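Local coordinates for protein ThreeFoil (Artificial gene, PDB 3PG0) that is a designed three-fold symmetric beta-trefoil that binds a sodium ion on its three-fold axis and probably binds sugars as ricin-type lectins do, at residues A[41-46]-A[50-55]. Numbering follows the deposited sequence.
Sequences DVENAS and GANVIQ. With NA (sodium ion), chain G.
Antiparallel beta pairing joins Asp41 and Val42 to Val53 and Ile54 in the hairpin of strands 39-42 and 53-56, part of one trefoil unit of this ricin-type beta-trefoil. Asp41 and Ile54 form a hydrogen-bonded pair: Ile54 N donates to Asp41 O at 2.8 Å, almost straight, while the return bond from Asp41 N to Ile54 O is more bent, at 138°. Val42 and Val53 are the next, non-hydrogen-bonded pair, both side chains on the sheet face away from Asp41 and Ile54. Past it, Glu43 N donates to Asn52 O at 2.9 Å, nearly straight. Beside the valines, Val42 CG1 meets Ala51 CB at 3.9 Å, and Ser46 packs its CB on that same methyl, while its OG is hydrogen-bonded to Ser48. On the other face, Asp41 and Ile54 lie side by side; chi1 of 58° sets Ile54 CG1 between its backbone N and carbonyl carbon, beside Asp41 OD1. That carboxylate is held by Gln64 through OD2, and its OD1 bonds a bound buffer molecule, consistent with a sugar pocket here. The Glu43 side chain runs across that of Ile54, its CG 4.0 Å from Ile54 CD1, and the plane of its carboxylate is turned 59° from the amide plane of Asn52. Two waters bridge Glu43 and Asn52: one donates to Glu43 OE1 and accepts from Asn52 N, the other gives a weak bond to OE2 and accepts from ND2, which would steady the amide's rotation. The opposite end of that amide serves the metal: Asn52 OD1 and Val53 O each bind the sodium ion at 2.5 Å, and the matching atoms of Asn99, Val100, Asn146 and Val147 complete six oxygen ligands.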
ATOM      1  N   ASP A  41      -4.721   3.562  -3.700  1.00  8.19           N
ATOM      2  CA  ASP A  41      -5.986   3.462  -4.410  1.00  7.87           C
ATOM      3  C   ASP A  41      -6.045   2.179  -5.247  1.00  7.65           C
ATOM      4  O   ASP A  41      -5.103   1.871  -5.976  1.00  8.92           O
ATOM      5  CB  ASP A  41      -6.096   4.720  -5.289  1.00  8.94           C
ATOM      6  CG  ASP A  41      -7.345   4.752  -6.158  1.00 13.49           C
ATOM      7  OD1 ASP A  41      -7.566   3.823  -6.969  1.00 11.90           O
ATOM      8  OD2 ASP A  41      -8.086   5.747  -6.060  1.00 13.47           O
ATOM      9  N   VAL A  42      -7.142   1.422  -5.136  1.00  8.72           N
ATOM     10  CA  VAL A  42      -7.334   0.289  -6.050  1.00  6.36           C
ATOM     11  C   VAL A  42      -8.040   0.779  -7.311  1.00 11.97           C
ATOM     12  O   VAL A  42      -9.178   1.263  -7.264  1.00 10.69           O
ATOM     13  CB  VAL A  42      -8.146  -0.859  -5.435  1.00  9.76           C
ATOM     14  CG1 VAL A  42      -8.299  -1.993  -6.457  1.00  9.10           C
ATOM     15  CG2 VAL A  42      -7.470  -1.374  -4.156  1.00  8.38           C
ATOM     16  N   GLU A  43      -7.354   0.617  -8.434  1.00  9.68           N
ATOM     17  CA  GLU A  43      -7.679   1.295  -9.679  1.00 12.72           C
ATOM     18  C   GLU A  43      -9.122   1.084 -10.138  1.00 11.52           C
ATOM     19  O   GLU A  43      -9.565  -0.054 -10.358  1.00 11.93           O
ATOM     20  CB  GLU A  43      -6.698   0.869 -10.770  1.00 12.98           C
ATOM     21  CG  GLU A  43      -6.882   1.617 -12.071  1.00 17.42           C
ATOM     22  CD  GLU A  43      -5.768   1.330 -13.046  1.00 26.98           C
ATOM     23  OE1 GLU A  43      -5.369   0.152 -13.162  1.00 27.84           O
ATOM     24  OE2 GLU A  43      -5.290   2.285 -13.689  1.00 30.51           O
ATOM     25  N   ASN A  44      -9.844   2.196 -10.266  1.00 11.99           N
ATOM     26  CA  ASN A  44     -11.206   2.211 -10.793  1.00 11.59           C
ATOM     27  C   ASN A  44     -12.198   1.382  -9.980  1.00 11.37           C
ATOM     28  O   ASN A  44     -13.253   0.970 -10.486  1.00 10.58           O
ATOM     29  CB  ASN A  44     -11.217   1.810 -12.268  1.00 12.08           C
ATOM     30  CG  ASN A  44     -10.462   2.809 -13.140  1.00 22.28           C
ATOM     31  OD1 ASN A  44     -10.488   4.016 -12.883  1.00 27.37           O
ATOM     32  ND2 ASN A  44      -9.777   2.311 -14.162  1.00 23.66           N
ATOM     33  N   ALA A  45     -11.841   1.140  -8.719  1.00  8.70           N
ATOM     34  CA  ALA A  45     -12.707   0.424  -7.780  1.00 10.53           C
ATOM     35  C   ALA A  45     -13.039  -0.982  -8.256  1.00 12.07           C
ATOM     36  O   ALA A  45     -14.067  -1.558  -7.886  1.00 10.86           O
ATOM     37  CB  ALA A  45     -13.978   1.226  -7.475  1.00  9.73           C
ATOM     38  N   SER A  46     -12.147  -1.562  -9.049  1.00 11.35           N
ATOM     39  CA  SER A  46     -12.317  -2.966  -9.407  1.00  9.89           C
ATOM     40  C   SER A  46     -12.187  -3.819  -8.159  1.00 10.40           C
ATOM     41  O   SER A  46     -11.268  -3.602  -7.353  1.00 10.06           O
ATOM     42  CB  SER A  46     -11.235  -3.400 -10.388  1.00  9.22           C
ATOM     43  OG  SER A  46     -11.350  -4.790 -10.637  1.00 10.39           O
ATOM     44  N   GLY A  50      -6.098  -9.218  -8.715  1.00  8.54           N
ATOM     45  CA  GLY A  50      -5.111  -8.690  -9.639  1.00  9.51           C
ATOM     46  C   GLY A  50      -5.300  -7.233 -10.044  1.00 11.29           C
ATOM     47  O   GLY A  50      -4.470  -6.689 -10.790  1.00 11.88           O
ATOM     48  N   ALA A  51      -6.370  -6.589  -9.574  1.00 10.38           N
ATOM     49  CA  ALA A  51      -6.562  -5.170  -9.893  1.00  8.86           C
ATOM     50  C   ALA A  51      -5.364  -4.378  -9.404  1.00 10.26           C
ATOM     51  O   ALA A  51      -4.805  -4.670  -8.350  1.00 11.41           O
ATOM     52  CB  ALA A  51      -7.838  -4.634  -9.260  1.00 10.60           C
ATOM     53  N   ASN A  52      -4.966  -3.375 -10.178  1.00  9.88           N
ATOM     54  CA  ASN A  52      -3.736  -2.651  -9.876  1.00 10.62           C
ATOM     55  C   ASN A  52      -3.929  -1.665  -8.736  1.00  8.49           C
ATOM     56  O   ASN A  52      -4.997  -1.078  -8.596  1.00 10.28           O
ATOM     57  CB  ASN A  52      -3.253  -1.899 -11.109  1.00  8.75           C
ATOM     58  CG  ASN A  52      -1.791  -1.495 -11.000  1.00 11.68           C
ATOM     59  OD1 ASN A  52      -1.020  -2.146 -10.312  1.00 11.88           O
ATOM     60  ND2 ASN A  52      -1.418  -0.400 -11.641  1.00 13.15           N
ATOM     61  N   VAL A  53      -2.880  -1.474  -7.941  1.00  8.15           N
ATOM     62  CA  VAL A  53      -2.890  -0.458  -6.888  1.00  6.68           C
ATOM     63  C   VAL A  53      -2.040   0.718  -7.355  1.00  9.49           C
ATOM     64  O   VAL A  53      -0.918   0.546  -7.839  1.00  9.48           O
ATOM     65  CB  VAL A  53      -2.379  -1.029  -5.546  1.00  7.28           C
ATOM     66  CG1 VAL A  53      -2.156   0.099  -4.522  1.00  8.50           C
ATOM     67  CG2 VAL A  53      -3.372  -2.068  -5.028  1.00 10.36           C
ATOM     68  N   ILE A  54      -2.597   1.914  -7.215  1.00  7.57           N
ATOM     69  CA  ILE A  54      -2.012   3.128  -7.771  1.00 10.15           C
ATOM     70  C   ILE A  54      -2.092   4.222  -6.725  1.00  8.77           C
ATOM     71  O   ILE A  54      -2.559   4.007  -5.611  1.00  8.65           O
ATOM     72  CB  ILE A  54      -2.781   3.601  -9.021  1.00  8.30           C
ATOM     73  CG1 ILE A  54      -4.265   3.846  -8.681  1.00  9.82           C
ATOM     74  CG2 ILE A  54      -2.648   2.580 -10.151  1.00 10.32           C
ATOM     75  CD1 ILE A  54      -5.080   4.412  -9.853  1.00 11.83           C
ATOM     76  N   GLN A  55      -1.623   5.404  -7.089  1.00  8.28           N
ATOM     77  CA  GLN A  55      -1.837   6.590  -6.279  1.00 10.58           C
ATOM     78  C   GLN A  55      -2.895   7.448  -6.960  1.00 10.01           C
ATOM     79  O   GLN A  55      -2.945   7.519  -8.183  1.00 10.85           O
ATOM     80  CB  GLN A  55      -0.518   7.340  -6.112  1.00 17.97           C
ATOM     81  CG  GLN A  55      -0.570   8.796  -6.422  1.00 21.04           C
ATOM     82  CD  GLN A  55       0.796   9.444  -6.364  1.00 11.08           C
ATOM     83  OE1 GLN A  55       1.461   9.455  -5.312  1.00 10.60           O
ATOM     84  NE2 GLN A  55       1.230   9.993  -7.496  1.00 11.21           N
TER
HETATM   85 NA    NA G 147       0.682  -1.194  -8.762  1.00 10.72          NA
HETATM   86  O   HOH W   1      -6.255  -2.601 -12.630  1.00 17.53           O
HETATM   87  O   HOH W   2      -2.461   1.191 -13.693  1.00 25.13           O